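Local coordinates for protein alpha-L-rhamnosidase (Aspergillus terreus, PDB 6GSZ) that probably hydrolyses terminal non-reducing alpha-L-rhamnose residues of alpha-L-rhamnosides, as a calcium-binding glycosidase, at residues P462-R467 with G754-F759; H112-I117 with L230-V235; I788-V793 with F830-E835. One frame throughout, in Å; residues are numbered along the deposited sequence.

Contact 1 of 3, residues P462-R467 with G754-F759. With BGC (beta-D-glucopyranose), chain B.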
ATOM      1  N   PRO A 462       8.758   7.824  -2.594  1.00 11.09           N
ATOM      2  CA  PRO A 462       7.867   8.551  -3.488  1.00 11.20           C
ATOM      3  C   PRO A 462       8.447   9.794  -4.151  1.00 11.02           C
ATOM      4  O   PRO A 462       7.700  10.436  -4.853  1.00 12.64           O
ATOM      5  CB  PRO A 462       6.817   9.032  -2.454  1.00 12.62           C
ATOM      6  CG  PRO A 462       7.646   9.401  -1.242  1.00 12.89           C
ATOM      7  CD  PRO A 462       8.826   8.447  -1.264  1.00 12.54           C
ATOM      8  N   GLN A 463       9.725  10.081  -3.953  1.00 11.37           N
ATOM      9  CA  GLN A 463      10.248  11.425  -4.322  1.00 11.57           C
ATOM     10  C   GLN A 463      11.314  11.386  -5.411  1.00 11.36           C
ATOM     11  O   GLN A 463      11.235  12.227  -6.318  1.00 12.70           O
ATOM     12  CB  GLN A 463      10.709  12.152  -3.053  1.00 12.83           C
ATOM     13  CG  GLN A 463      12.072  11.766  -2.489  1.00 13.23           C
ATOM     14  CD  GLN A 463      12.170  10.350  -1.977  1.00 12.99           C
ATOM     15  OE1 GLN A 463      12.312   9.410  -2.753  1.00 14.59           O
ATOM     16  NE2 GLN A 463      12.111  10.167  -0.662  1.00 13.29           N
ATOM     17  N   ARG A 464      12.288  10.502  -5.338  1.00 11.85           N
ATOM     18  CA  ARG A 464      13.406  10.484  -6.252  1.00 11.84           C
ATOM     19  C   ARG A 464      13.052   9.665  -7.502  1.00 11.72           C
ATOM     20  O   ARG A 464      11.908   9.313  -7.746  1.00 11.31           O
ATOM     21  CB  ARG A 464      14.685  10.004  -5.552  1.00 12.28           C
ATOM     22  CG  ARG A 464      14.702   8.529  -5.163  1.00 12.23           C
ATOM     23  CD  ARG A 464      15.919   8.214  -4.321  1.00 13.14           C
ATOM     24  NE  ARG A 464      15.976   6.822  -3.930  1.00 12.66           N
ATOM     25  CZ  ARG A 464      16.435   6.367  -2.764  1.00 11.80           C
ATOM     26  NH1 ARG A 464      17.045   7.208  -1.946  1.00 13.48           N
ATOM     27  NH2 ARG A 464      16.257   5.081  -2.453  1.00 13.27           N
ATOM     28  N   ASP A 465      14.084   9.429  -8.316  1.00 11.52           N
ATOM     29  CA  ASP A 465      13.984   8.683  -9.570  1.00 11.59           C
ATOM     30  C   ASP A 465      13.985   7.183  -9.313  1.00 11.87           C
ATOM     31  O   ASP A 465      14.816   6.483  -9.781  1.00 11.70           O
ATOM     32  CB  ASP A 465      15.100   9.097 -10.526  1.00 12.76           C
ATOM     33  CG  ASP A 465      16.507   8.942  -9.979  1.00 14.59           C
ATOM     34  OD1 ASP A 465      16.644   8.667  -8.756  1.00 13.34           O
ATOM     35  OD2 ASP A 465      17.443   9.082 -10.745  1.00 13.34           O
ATOM     36  N   GLU A 466      13.028   6.749  -8.514  1.00 10.54           N
ATOM     37  CA  GLU A 466      12.913   5.324  -8.139  1.00 11.29           C
ATOM     38  C   GLU A 466      11.420   5.018  -8.031  1.00 10.57           C
ATOM     39  O   GLU A 466      10.777   4.863  -9.022  1.00 11.15           O
ATOM     40  CB  GLU A 466      13.790   5.050  -6.905  1.00 10.91           C
ATOM     41  CG  GLU A 466      14.039   3.575  -6.636  1.00 12.58           C
ATOM     42  CD  GLU A 466      15.294   3.282  -5.845  1.00 13.27           C
ATOM     43  OE1 GLU A 466      15.934   4.233  -5.383  1.00 13.10           O
ATOM     44  OE2 GLU A 466      15.634   2.106  -5.705  1.00 12.83           O
ATOM     45  N   ARG A 467      10.891   4.863  -6.807  1.00  9.51           N
ATOM     46  CA  ARG A 467       9.439   4.639  -6.599  1.00 11.07           C
ATOM     47  C   ARG A 467       9.071   3.295  -7.222  1.00  9.61           C
ATOM     48  O   ARG A 467       8.087   3.181  -7.931  1.00 10.61           O
ATOM     49  CB  ARG A 467       8.579   5.818  -7.086  1.00 11.54           C
ATOM     50  CG  ARG A 467       9.196   7.206  -6.964  1.00 11.75           C
ATOM     51  CD  ARG A 467       8.269   8.275  -7.460  1.00 12.03           C
ATOM     52  NE  ARG A 467       8.968   9.519  -7.634  1.00 11.28           N
ATOM     53  CZ  ARG A 467       8.363  10.639  -8.011  1.00 11.65           C
ATOM     54  NH1 ARG A 467       7.061  10.657  -8.180  1.00 10.94           N
ATOM     55  NH2 ARG A 467       9.056  11.755  -8.216  1.00 12.11           N
ATOM     56  N   GLY A 754      25.598  10.045   1.175  1.00 20.08           N
ATOM     57  CA  GLY A 754      25.277   8.983   0.267  1.00 19.47           C
ATOM     58  C   GLY A 754      24.351   9.462  -0.840  1.00 17.55           C
ATOM     59  O   GLY A 754      23.398  10.170  -0.594  1.00 18.80           O
ATOM     60  N   GLN A 755      24.621   8.976  -2.055  1.00 18.15           N
ATOM     61  CA  GLN A 755      23.857   9.360  -3.216  1.00 17.58           C
ATOM     62  C   GLN A 755      22.420   8.840  -3.073  1.00 15.78           C
ATOM     63  O   GLN A 755      21.457   9.431  -3.606  1.00 17.54           O
ATOM     64  CB  GLN A 755      24.485   8.800  -4.504  1.00 19.18           C
ATOM     65  N   MET A 756      22.280   7.708  -2.378  1.00 16.43           N
ATOM     66  CA  MET A 756      20.982   7.081  -2.085  1.00 16.20           C
ATOM     67  C   MET A 756      20.554   7.534  -0.684  1.00 15.10           C
ATOM     68  O   MET A 756      20.999   6.957   0.314  1.00 16.19           O
ATOM     69  CB  MET A 756      21.099   5.563  -2.148  1.00 15.68           C
ATOM     70  CG  MET A 756      19.824   4.809  -1.948  1.00 15.13           C
ATOM     71  SD  MET A 756      20.102   3.078  -1.533  1.00 17.56           S
ATOM     72  CE  MET A 756      20.509   3.218   0.198  1.00 17.29           C
ATOM     73  N   THR A 757      19.727   8.582  -0.617  1.00 14.07           N
ATOM     74  CA  THR A 757      19.205   9.102   0.646  1.00 15.14           C
ATOM     75  C   THR A 757      17.786   9.626   0.459  1.00 14.34           C
ATOM     76  O   THR A 757      17.584  10.570  -0.317  1.00 17.64           O
ATOM     77  CB  THR A 757      20.099  10.199   1.225  1.00 15.54           C
ATOM     78  OG1 THR A 757      21.403   9.657   1.462  1.00 16.99           O
ATOM     79  CG2 THR A 757      19.563  10.775   2.510  1.00 16.55           C
ATOM     80  N   SER A 758      16.822   9.029   1.150  1.00 14.92           N
ATOM     81  CA  SER A 758      15.428   9.403   1.106  1.00 13.81           C
ATOM     82  C   SER A 758      14.935   9.709   2.529  1.00 12.42           C
ATOM     83  O   SER A 758      15.345   9.058   3.517  1.00 14.52           O
ATOM     84  CB  SER A 758      14.615   8.298   0.457  1.00 13.93           C
ATOM     85  OG  SER A 758      13.341   8.141   1.044  1.00 12.49           O
ATOM     86  N   PHE A 759      13.973  10.635   2.634  1.00 13.16           N
ATOM     87  CA  PHE A 759      13.324  10.962   3.889  1.00 13.34           C
ATOM     88  C   PHE A 759      11.903  10.366   3.959  1.00 11.70           C
ATOM     89  O   PHE A 759      11.083  10.840   4.767  1.00 13.91           O
ATOM     90  CB  PHE A 759      13.304  12.479   4.142  1.00 13.20           C
ATOM     91  CG  PHE A 759      14.687  13.025   4.334  1.00 13.34           C
ATOM     92  CD1 PHE A 759      15.231  13.051   5.599  1.00 14.91           C
ATOM     93  CD2 PHE A 759      15.461  13.467   3.265  1.00 14.74           C
ATOM     94  CE1 PHE A 759      16.520  13.526   5.795  1.00 16.52           C
ATOM     95  CE2 PHE A 759      16.741  13.942   3.470  1.00 16.60           C
ATOM     96  CZ  PHE A 759      17.270  13.968   4.730  1.00 16.93           C
TER
HETATM   97  C2  BGC B 968      15.119  -0.050  -1.407  0.70 21.40           C
HETATM   98  C3  BGC B 968      15.971  -1.240  -1.066  0.70 25.42           C
HETATM   99  C4  BGC B 968      17.012  -1.660  -2.080  0.70 26.12           C
HETATM  100  C5  BGC B 968      17.718  -0.435  -2.411  0.70 22.33           C
HETATM  101  C6  BGC B 968      18.798  -0.858  -3.388  0.70 25.89           C
HETATM  102  C1  BGC B 968      15.998   1.086  -1.899  0.70 26.18           C
HETATM  103  O1  BGC B 968      15.189   2.231  -2.084  0.70 14.80           O
HETATM  104  O2  BGC B 968      14.639   0.562  -0.233  0.70 29.23           O
HETATM  105  O3  BGC B 968      15.169  -2.297  -1.048  0.70 14.73           O
HETATM  106  O4  BGC B 968      17.929  -2.710  -1.694  0.70 25.27           O
HETATM  107  O5  BGC B 968      16.888   0.654  -2.930  0.70 37.28           O
HETATM  108  O6  BGC B 968      19.445   0.322  -3.873  0.70 26.27           O
HETATM  109  O   HOH W   1      18.759   9.538  -3.219  1.00 15.53           O
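Two loops of the six-hairpin glycosidase domain meet beside the glucose-binding pocket, where Arg-464, Glu-466 and Met-756 belong to the wall around the bound beta-D-glucopyranose. The arm of Arg-464 runs extended from CG to NE and carries its guanidinium obliquely against Met-756 CG, Ser-758 CB and the backbone of Thr-757, with Arg-464 NH2 3.6 Å from Met-756 CG. At the edge of the same group, near its plane, lies the sugar, whose O1 is 3.1 Å from Arg-464 NH2. Rotation of the guanidinium is limited from two directions. Glu-466 OE1 forms a salt bridge to Arg-464 NE at 3.0 Å, met on the anti side, about 21° out of the carboxylate plane, while NH1 has Glu-740 as its salt-bridge partner. A water joins the loops as well, accepting from Arg-464 NH1 (3.2 Å) and from Thr-757 N.

Gln-463 bends at chi2 (-65°), and this folds its amide back over its own backbone: OE1 receives Arg-464 N at 2.8 Å in the carbonyl plane, on a lone pair, and NE2 makes a weak bond to Ser-758 OG at 2.9 Å. That hydroxyl is also bonded to His-761, whose NE2 is hydrogen-bonded to the glucose, so Ser-758 is second shell to the sugar. Residues 462-467 belong to the loop linking helix 437-453 to helix 471-484; residues 754-759 precede helix 768-775.

Contact 2 of 3, residues H112-I117 with L230-V235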
ATOM      1  N   HIS A 112     -17.026  -5.631 -27.022  1.00 16.86           N
ATOM      2  CA  HIS A 112     -17.720  -5.311 -28.254  1.00 20.03           C
ATOM      3  C   HIS A 112     -16.668  -4.817 -29.256  1.00 19.24           C
ATOM      4  O   HIS A 112     -15.597  -5.437 -29.440  1.00 22.19           O
ATOM      5  CB  HIS A 112     -18.925  -4.409 -27.906  1.00 21.35           C
ATOM      6  CG  HIS A 112     -20.043  -5.186 -27.272  1.00 27.30           C
ATOM      7  ND1 HIS A 112     -21.211  -5.487 -27.947  1.00 31.65           N
ATOM      8  CD2 HIS A 112     -20.189  -5.729 -26.032  1.00 30.56           C
ATOM      9  CE1 HIS A 112     -22.006  -6.208 -27.165  1.00 30.21           C
ATOM     10  NE2 HIS A 112     -21.398  -6.386 -25.985  1.00 31.55           N
ATOM     11  N   ASP A 113     -16.891  -3.706 -29.897  1.00 20.86           N
ATOM     12  CA  ASP A 113     -15.912  -3.365 -30.963  0.50 21.79           C
ATOM     13  C   ASP A 113     -14.862  -2.364 -30.452  1.00 19.08           C
ATOM     14  O   ASP A 113     -14.155  -1.755 -31.217  1.00 18.72           O
ATOM     15  CB  ASP A 113     -16.592  -2.893 -32.255  0.50 24.44           C
ATOM     16  CG  ASP A 113     -17.671  -1.838 -32.086  0.50 28.46           C
ATOM     17  OD1 ASP A 113     -18.231  -1.746 -30.972  0.50 29.13           O
ATOM     18  OD2 ASP A 113     -17.965  -1.125 -33.090  0.50 28.47           O
ATOM     19  N   ALA A 114     -14.735  -2.205 -29.148  1.00 15.03           N
ATOM     20  CA  ALA A 114     -13.760  -1.251 -28.601  1.00 13.47           C
ATOM     21  C   ALA A 114     -12.353  -1.768 -28.869  1.00 13.63           C
ATOM     22  O   ALA A 114     -12.052  -2.955 -28.652  1.00 15.30           O
ATOM     23  CB  ALA A 114     -13.988  -1.003 -27.154  1.00 15.05           C
ATOM     24  N   VAL A 115     -11.514  -0.864 -29.382  1.00 13.13           N
ATOM     25  CA  VAL A 115     -10.103  -1.158 -29.636  1.00 12.49           C
ATOM     26  C   VAL A 115      -9.235  -0.038 -29.042  1.00 11.11           C
ATOM     27  O   VAL A 115      -9.695   1.075 -28.731  1.00 12.01           O
ATOM     28  CB  VAL A 115      -9.801  -1.327 -31.133  1.00 13.73           C
ATOM     29  CG1 VAL A 115     -10.611  -2.470 -31.723  1.00 15.92           C
ATOM     30  CG2 VAL A 115      -9.996  -0.040 -31.913  1.00 15.49           C
ATOM     31  N   VAL A 116      -7.966  -0.367 -28.829  1.00 12.11           N
ATOM     32  CA  VAL A 116      -7.028   0.645 -28.376  1.00 12.05           C
ATOM     33  C   VAL A 116      -6.777   1.616 -29.533  1.00 11.42           C
ATOM     34  O   VAL A 116      -6.428   1.150 -30.625  1.00 11.98           O
ATOM     35  CB  VAL A 116      -5.707   0.046 -27.865  1.00 12.89           C
ATOM     36  CG1 VAL A 116      -4.715   1.128 -27.476  1.00 13.45           C
ATOM     37  CG2 VAL A 116      -5.935  -0.913 -26.710  1.00 13.38           C
ATOM     38  N   ILE A 117      -6.916   2.921 -29.252  1.00 10.27           N
ATOM     39  CA  ILE A 117      -6.630   3.903 -30.270  1.00 11.03           C
ATOM     40  C   ILE A 117      -5.481   4.800 -29.835  1.00 11.15           C
ATOM     41  O   ILE A 117      -5.221   5.020 -28.662  1.00 11.64           O
ATOM     42  CB  ILE A 117      -7.867   4.716 -30.625  1.00 12.18           C
ATOM     43  CG1 ILE A 117      -8.386   5.516 -29.432  1.00 11.68           C
ATOM     44  CG2 ILE A 117      -8.911   3.809 -31.256  1.00 13.46           C
ATOM     45  CD1 ILE A 117      -9.517   6.457 -29.785  1.00 12.34           C
ATOM     46  N   LEU A 230      -8.296   2.810 -24.440  1.00  9.96           N
ATOM     47  CA  LEU A 230      -9.360   1.831 -24.676  1.00 11.03           C
ATOM     48  C   LEU A 230     -10.575   2.277 -23.865  1.00 11.12           C
ATOM     49  O   LEU A 230     -10.460   2.437 -22.627  1.00 11.49           O
ATOM     50  CB  LEU A 230      -8.890   0.451 -24.209  1.00 10.78           C
ATOM     51  CG  LEU A 230      -9.934  -0.678 -24.356  1.00 11.93           C
ATOM     52  CD1 LEU A 230     -10.269  -0.923 -25.840  1.00 12.53           C
ATOM     53  CD2 LEU A 230      -9.444  -1.958 -23.688  1.00 12.64           C
ATOM     54  N   SER A 231     -11.748   2.351 -24.499  1.00 10.97           N
ATOM     55  CA  SER A 231     -12.945   2.904 -23.852  0.50 11.18           C
ATOM     56  C   SER A 231     -14.185   2.210 -24.429  1.00 12.31           C
ATOM     57  O   SER A 231     -14.278   2.075 -25.637  1.00 14.00           O
ATOM     58  CB  SER A 231     -12.981   4.410 -24.049  0.50 12.93           C
ATOM     59  OG  SER A 231     -14.080   5.041 -23.395  0.50 14.29           O
ATOM     60  N   LEU A 232     -15.141   1.861 -23.584  1.00 11.42           N
ATOM     61  CA  LEU A 232     -16.450   1.450 -24.038  1.00 10.82           C
ATOM     62  C   LEU A 232     -17.488   2.108 -23.132  1.00 11.42           C
ATOM     63  O   LEU A 232     -17.476   1.867 -21.906  1.00 11.72           O
ATOM     64  CB  LEU A 232     -16.589  -0.076 -23.996  1.00 10.54           C
ATOM     65  CG  LEU A 232     -17.937  -0.609 -24.500  1.00 11.74           C
ATOM     66  CD1 LEU A 232     -18.096  -0.294 -25.990  1.00 13.48           C
ATOM     67  CD2 LEU A 232     -18.093  -2.105 -24.164  1.00 13.52           C
ATOM     68  N   LEU A 233     -18.398   2.876 -23.721  1.00 12.71           N
ATOM     69  CA  LEU A 233     -19.564   3.426 -23.050  0.50 12.66           C
ATOM     70  C   LEU A 233     -20.762   2.547 -23.406  1.00 13.90           C
ATOM     71  O   LEU A 233     -20.999   2.267 -24.570  1.00 15.88           O
ATOM     72  CB  LEU A 233     -19.809   4.862 -23.506  0.50 16.92           C
ATOM     73  CG  LEU A 233     -20.973   5.557 -22.805  0.50 21.62           C
ATOM     74  CD1 LEU A 233     -20.584   5.953 -21.406  0.50 24.30           C
ATOM     75  CD2 LEU A 233     -21.417   6.777 -23.588  0.50 23.30           C
ATOM     76  N   VAL A 234     -21.452   2.031 -22.383  1.00 13.44           N
ATOM     77  CA  VAL A 234     -22.616   1.184 -22.571  1.00 14.63           C
ATOM     78  C   VAL A 234     -23.805   1.900 -21.927  1.00 14.48           C
ATOM     79  O   VAL A 234     -23.800   2.130 -20.699  1.00 15.60           O
ATOM     80  CB  VAL A 234     -22.404  -0.203 -21.942  1.00 14.69           C
ATOM     81  CG1 VAL A 234     -23.594  -1.094 -22.258  1.00 17.36           C
ATOM     82  CG2 VAL A 234     -21.127  -0.868 -22.424  1.00 14.37           C
ATOM     83  N   VAL A 235     -24.835   2.194 -22.712  1.00 15.62           N
ATOM     84  CA  VAL A 235     -26.041   2.830 -22.226  1.00 15.04           C
ATOM     85  C   VAL A 235     -27.179   1.807 -22.298  1.00 17.13           C
ATOM     86  O   VAL A 235     -27.371   1.165 -23.326  1.00 18.50           O
ATOM     87  CB  VAL A 235     -26.393   4.081 -23.073  1.00 15.04           C
ATOM     88  CG1 VAL A 235     -27.641   4.759 -22.548  1.00 17.70           C
ATOM     89  CG2 VAL A 235     -25.238   5.065 -23.161  1.00 16.51           C
TER
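With CG anti to the backbone N (chi1 178°) and chi2 at 64°, Leu-230 sends CD1 up against the peptide between Val-115 and Val-116, and the strand backbone turns Leu-232 CB toward Ala-114. The loop leading into strand 116-119 runs alongside a strand of the mixed beta-sheet of the N-terminal domain, nearly antiparallel to it: segment 230-235 is part of strand 228-237, which pairs with strands 242-246 and 144-154. End to end, the touching parts are 154° apart.

Leu-230 gives the largest single share of the buried surface. Its CD1 is 3.5 Å from Val-115 C and 3.9 Å from Ala-114 CB, so a single methyl packs on main chain and side chain together. Val-116 crosses Leu-230 at about a right angle, placing CG2 4.1 Å from Leu-230 CB. Val-116 also touches Leu-154 of strand 144-154 and Phe-296.

Polar atoms of the two segments are joined through a third residue: Ser-247 OG is hydrogen-bonded to both Val-115 O and Ser-231 N. Farther along, His-112 stacks on Tyr-244 at the exposed end, and its CB only grazes Leu-232 CD2. The methyl of Ala-114 fits between Leu-230 and Leu-232, its CB 4.2 Å from Leu-232 CB and 3.4 Å from Ser-231 O.

Contact 3 of 3, residues I788-V793 with F830-E835. With CA (calcium ion), chain M.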
ATOM      1  N   ILE A 788      -8.235 -13.208  19.200  1.00 13.15           N
ATOM      2  CA  ILE A 788      -7.385 -12.078  19.439  1.00 13.81           C
ATOM      3  C   ILE A 788      -6.546 -12.314  20.695  1.00 13.99           C
ATOM      4  O   ILE A 788      -7.090 -12.770  21.717  1.00 16.21           O
ATOM      5  CB  ILE A 788      -8.228 -10.796  19.572  1.00 13.85           C
ATOM      6  CG1 ILE A 788      -9.175 -10.683  18.377  1.00 15.29           C
ATOM      7  CG2 ILE A 788      -7.345  -9.569  19.746  1.00 15.78           C
ATOM      8  CD1 ILE A 788     -10.115  -9.506  18.426  1.00 17.58           C
ATOM      9  N   ASN A 789      -5.256 -11.981  20.666  1.00 13.71           N
ATOM     10  CA  ASN A 789      -4.433 -11.959  21.910  0.60 14.48           C
ATOM     11  C   ASN A 789      -4.355 -10.493  22.347  1.00 14.51           C
ATOM     12  O   ASN A 789      -4.145  -9.602  21.500  1.00 15.48           O
ATOM     13  CB  ASN A 789      -3.092 -12.686  21.687  0.60 17.02           C
ATOM     14  CG  ASN A 789      -2.319 -13.042  22.949  0.60 18.49           C
ATOM     15  OD1 ASN A 789      -2.730 -13.928  23.725  0.60 23.16           O
ATOM     16  ND2 ASN A 789      -1.155 -12.414  23.145  0.60 20.58           N
ATOM     17  N   ILE A 790      -4.573 -10.266  23.641  1.00 13.63           N
ATOM     18  CA  ILE A 790      -4.525  -8.954  24.236  1.00 14.34           C
ATOM     19  C   ILE A 790      -3.517  -9.002  25.375  1.00 14.42           C
ATOM     20  O   ILE A 790      -3.862  -9.468  26.495  1.00 14.83           O
ATOM     21  CB  ILE A 790      -5.901  -8.446  24.689  1.00 14.75           C
ATOM     22  CG1 ILE A 790      -6.882  -8.516  23.520  1.00 15.57           C
ATOM     23  CG2 ILE A 790      -5.749  -7.039  25.236  1.00 16.63           C
ATOM     24  CD1 ILE A 790      -8.248  -7.960  23.792  1.00 17.57           C
ATOM     25  N   GLU A 791      -2.277  -8.627  25.081  1.00 14.38           N
ATOM     26  CA  GLU A 791      -1.131  -8.855  25.972  1.00 14.25           C
ATOM     27  C   GLU A 791      -0.311  -7.557  25.995  1.00 15.16           C
ATOM     28  O   GLU A 791       0.738  -7.467  25.377  1.00 15.32           O
ATOM     29  CB  GLU A 791      -0.347 -10.106  25.513  1.00 16.43           C
ATOM     30  CG  GLU A 791       0.834 -10.524  26.394  1.00 18.65           C
ATOM     31  CD  GLU A 791       1.510 -11.841  25.998  1.00 25.23           C
ATOM     32  OE1 GLU A 791       1.040 -12.521  25.082  1.00 32.90           O
ATOM     33  OE2 GLU A 791       2.543 -12.206  26.557  1.00 33.16           O
ATOM     34  N   VAL A 792      -0.836  -6.559  26.724  1.00 13.42           N
ATOM     35  CA  VAL A 792      -0.169  -5.317  26.930  1.00 14.85           C
ATOM     36  C   VAL A 792       1.051  -5.510  27.831  1.00 15.11           C
ATOM     37  O   VAL A 792       0.924  -6.093  28.912  1.00 16.50           O
ATOM     38  CB  VAL A 792      -1.096  -4.259  27.548  1.00 16.48           C
ATOM     39  CG1 VAL A 792      -0.291  -3.037  27.996  1.00 17.79           C
ATOM     40  CG2 VAL A 792      -2.241  -3.915  26.617  1.00 17.46           C
ATOM     41  N   VAL A 793       2.208  -5.002  27.423  1.00 15.20           N
ATOM     42  CA  VAL A 793       3.418  -5.008  28.238  1.00 15.22           C
ATOM     43  C   VAL A 793       3.822  -3.568  28.516  1.00 17.05           C
ATOM     44  O   VAL A 793       4.480  -2.941  27.687  1.00 17.66           O
ATOM     45  CB  VAL A 793       4.559  -5.818  27.596  1.00 17.65           C
ATOM     46  CG1 VAL A 793       5.759  -5.916  28.534  1.00 21.62           C
ATOM     47  CG2 VAL A 793       4.106  -7.213  27.189  1.00 19.97           C
ATOM     48  N   PHE A 830      -2.466  -1.192  37.507  1.00 21.38           N
ATOM     49  CA  PHE A 830      -2.649  -1.253  36.060  1.00 18.78           C
ATOM     50  C   PHE A 830      -4.149  -1.336  35.777  1.00 20.09           C
ATOM     51  O   PHE A 830      -4.855  -2.141  36.361  1.00 23.72           O
ATOM     52  CB  PHE A 830      -1.917  -2.476  35.496  1.00 20.91           C
ATOM     53  CG  PHE A 830      -2.149  -2.733  34.029  1.00 20.07           C
ATOM     54  CD1 PHE A 830      -1.466  -2.001  33.064  1.00 19.59           C
ATOM     55  CD2 PHE A 830      -3.050  -3.694  33.611  1.00 20.88           C
ATOM     56  CE1 PHE A 830      -1.665  -2.239  31.715  1.00 20.76           C
ATOM     57  CE2 PHE A 830      -3.228  -3.940  32.263  1.00 20.82           C
ATOM     58  CZ  PHE A 830      -2.549  -3.204  31.314  1.00 20.46           C
ATOM     59  N   HIS A 831      -4.606  -0.523  34.844  1.00 17.09           N
ATOM     60  CA  HIS A 831      -6.011  -0.464  34.468  1.00 17.24           C
ATOM     61  C   HIS A 831      -6.100  -0.667  32.963  1.00 16.14           C
ATOM     62  O   HIS A 831      -5.356  -0.006  32.222  1.00 16.65           O
ATOM     63  CB  HIS A 831      -6.601   0.899  34.840  1.00 17.38           C
ATOM     64  CG  HIS A 831      -6.265   1.303  36.232  1.00 19.26           C
ATOM     65  ND1 HIS A 831      -6.964   0.864  37.351  1.00 22.86           N
ATOM     66  CD2 HIS A 831      -5.266   2.090  36.684  1.00 23.07           C
ATOM     67  CE1 HIS A 831      -6.420   1.411  38.429  1.00 27.48           C
ATOM     68  NE2 HIS A 831      -5.360   2.138  38.053  1.00 25.47           N
ATOM     69  N   LEU A 832      -7.019  -1.531  32.529  1.00 14.92           N
ATOM     70  CA  LEU A 832      -7.189  -1.827  31.103  1.00 14.94           C
ATOM     71  C   LEU A 832      -8.671  -1.917  30.762  1.00 15.78           C
ATOM     72  O   LEU A 832      -9.439  -2.649  31.399  1.00 16.92           O
ATOM     73  CB  LEU A 832      -6.497  -3.164  30.801  1.00 16.76           C
ATOM     74  CG  LEU A 832      -6.772  -3.781  29.435  1.00 15.71           C
ATOM     75  CD1 LEU A 832      -6.169  -2.944  28.312  1.00 17.54           C
ATOM     76  CD2 LEU A 832      -6.228  -5.210  29.315  1.00 18.02           C
ATOM     77  N   VAL A 833      -9.051  -1.238  29.678  1.00 16.17           N
ATOM     78  CA  VAL A 833     -10.324  -1.426  29.027  1.00 16.59           C
ATOM     79  C   VAL A 833     -10.060  -2.057  27.666  1.00 15.44           C
ATOM     80  O   VAL A 833      -9.341  -1.465  26.839  1.00 16.34           O
ATOM     81  CB  VAL A 833     -11.075  -0.095  28.879  1.00 17.81           C
ATOM     82  CG1 VAL A 833     -12.398  -0.262  28.137  1.00 20.83           C
ATOM     83  CG2 VAL A 833     -11.314   0.542  30.242  1.00 20.27           C
ATOM     84  N   ALA A 834     -10.620  -3.251  27.445  1.00 16.33           N
ATOM     85  CA  ALA A 834     -10.407  -4.016  26.230  1.00 15.98           C
ATOM     86  C   ALA A 834     -11.761  -4.209  25.551  1.00 17.42           C
ATOM     87  O   ALA A 834     -12.705  -4.659  26.170  1.00 20.28           O
ATOM     88  CB  ALA A 834      -9.792  -5.348  26.549  1.00 18.45           C
ATOM     89  N   GLU A 835     -11.832  -3.805  24.289  1.00 14.56           N
ATOM     90  CA  GLU A 835     -13.015  -3.983  23.460  1.00 14.67           C
ATOM     91  C   GLU A 835     -12.771  -5.141  22.500  1.00 13.91           C
ATOM     92  O   GLU A 835     -11.748  -5.150  21.811  1.00 14.79           O
ATOM     93  CB  GLU A 835     -13.227  -2.702  22.678  1.00 19.06           C
ATOM     94  CG  GLU A 835     -14.418  -2.661  21.790  1.00 23.25           C
ATOM     95  CD  GLU A 835     -14.507  -1.339  21.018  1.00 28.07           C
ATOM     96  OE1 GLU A 835     -13.490  -0.526  21.023  1.00 25.95           O
ATOM     97  OE2 GLU A 835     -15.575  -1.110  20.419  1.00 31.22           O
TER
HETATM   98 CA    CA M 931       2.964 -13.906  24.876  1.00 40.81          CA
HETATM   99  O   HOH W   2       2.289 -13.390  22.323  1.00 58.06           O
HETATM  100  O   HOH W   3       0.819 -14.845  23.677  1.00 72.26           O
HETATM  101  O   HOH W   4       1.212 -15.369  26.232  1.00 50.27           O
HETATM  102  O   HOH W   5       3.734 -14.501  27.001  0.50 36.49           O
HETATM  103  O   HOH W   6       5.267 -14.150  25.304  1.00 60.06           O
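Val-792 and Phe-830 meet obliquely at one end of a buried apolar layer, Val-792 CG1 lying 4.0 Å from Phe-830 CZ at the far end of the ring. Holding CG1 anti to the backbone N (chi1 169°), Val-792 leaves CG2 for Leu-832, whose CD1 is 4.4 Å away. Ile-790 continues the layer: its CG1 stands beside the backbone N (chi1 -54°) and carries CD1 to 4.1 Å from Ala-834 CB, while CG2 touches Leu-832 CD2 more distantly. Methyl groups and one ring thus make the whole contact, with the backbones well apart, Ile-790 CA being 7.9 Å from Ala-834 CA.

This is the face-to-face packing of a beta-sandwich in the C-terminal domain. Strand 787-790 belongs to a four-stranded sheet, strand 828-836 to a five-stranded one, and every second residue of each segment points into the space between them, apart from the ends. Thr-814 and Trp-816 of strand 810-819 also touch the inward side chains of Ile-790 and Val-792.

Glu-791, whose CB points away from the other sheet, reaches a calcium ion on the solvent side. It holds the ion with both carboxylate oxygens, OE1 and OE2 each 2.4 Å from it, and five waters complete the coordination seen in the model. One of the two modelled conformers of Asn-789 places ND2 2.9 Å from Glu-791 OE1, a hydrogen bond that is therefore doubtful.

From the N terminus the three contacts come in series, none enclosing or crossing another. Contact 2 closes first, joining residues 112-117 to strand 228-237 across 112 residues rich in strand, within the N-terminal part of the molecule. Contact 1 then spans 286 residues, more than half of them helical and none in strands, bringing together two loops from early and late in the six-hairpin domain beside the sugar. Contact 3 closes the shortest loop, 36 residues, and joins the two sheets of the C-terminal domain. No two of them touch: the centre of contact 1 lies about 39 Å from each of the others, and contacts 2 and 3 lie on opposite sides of the chain's centre, their centres about 55 Å apart.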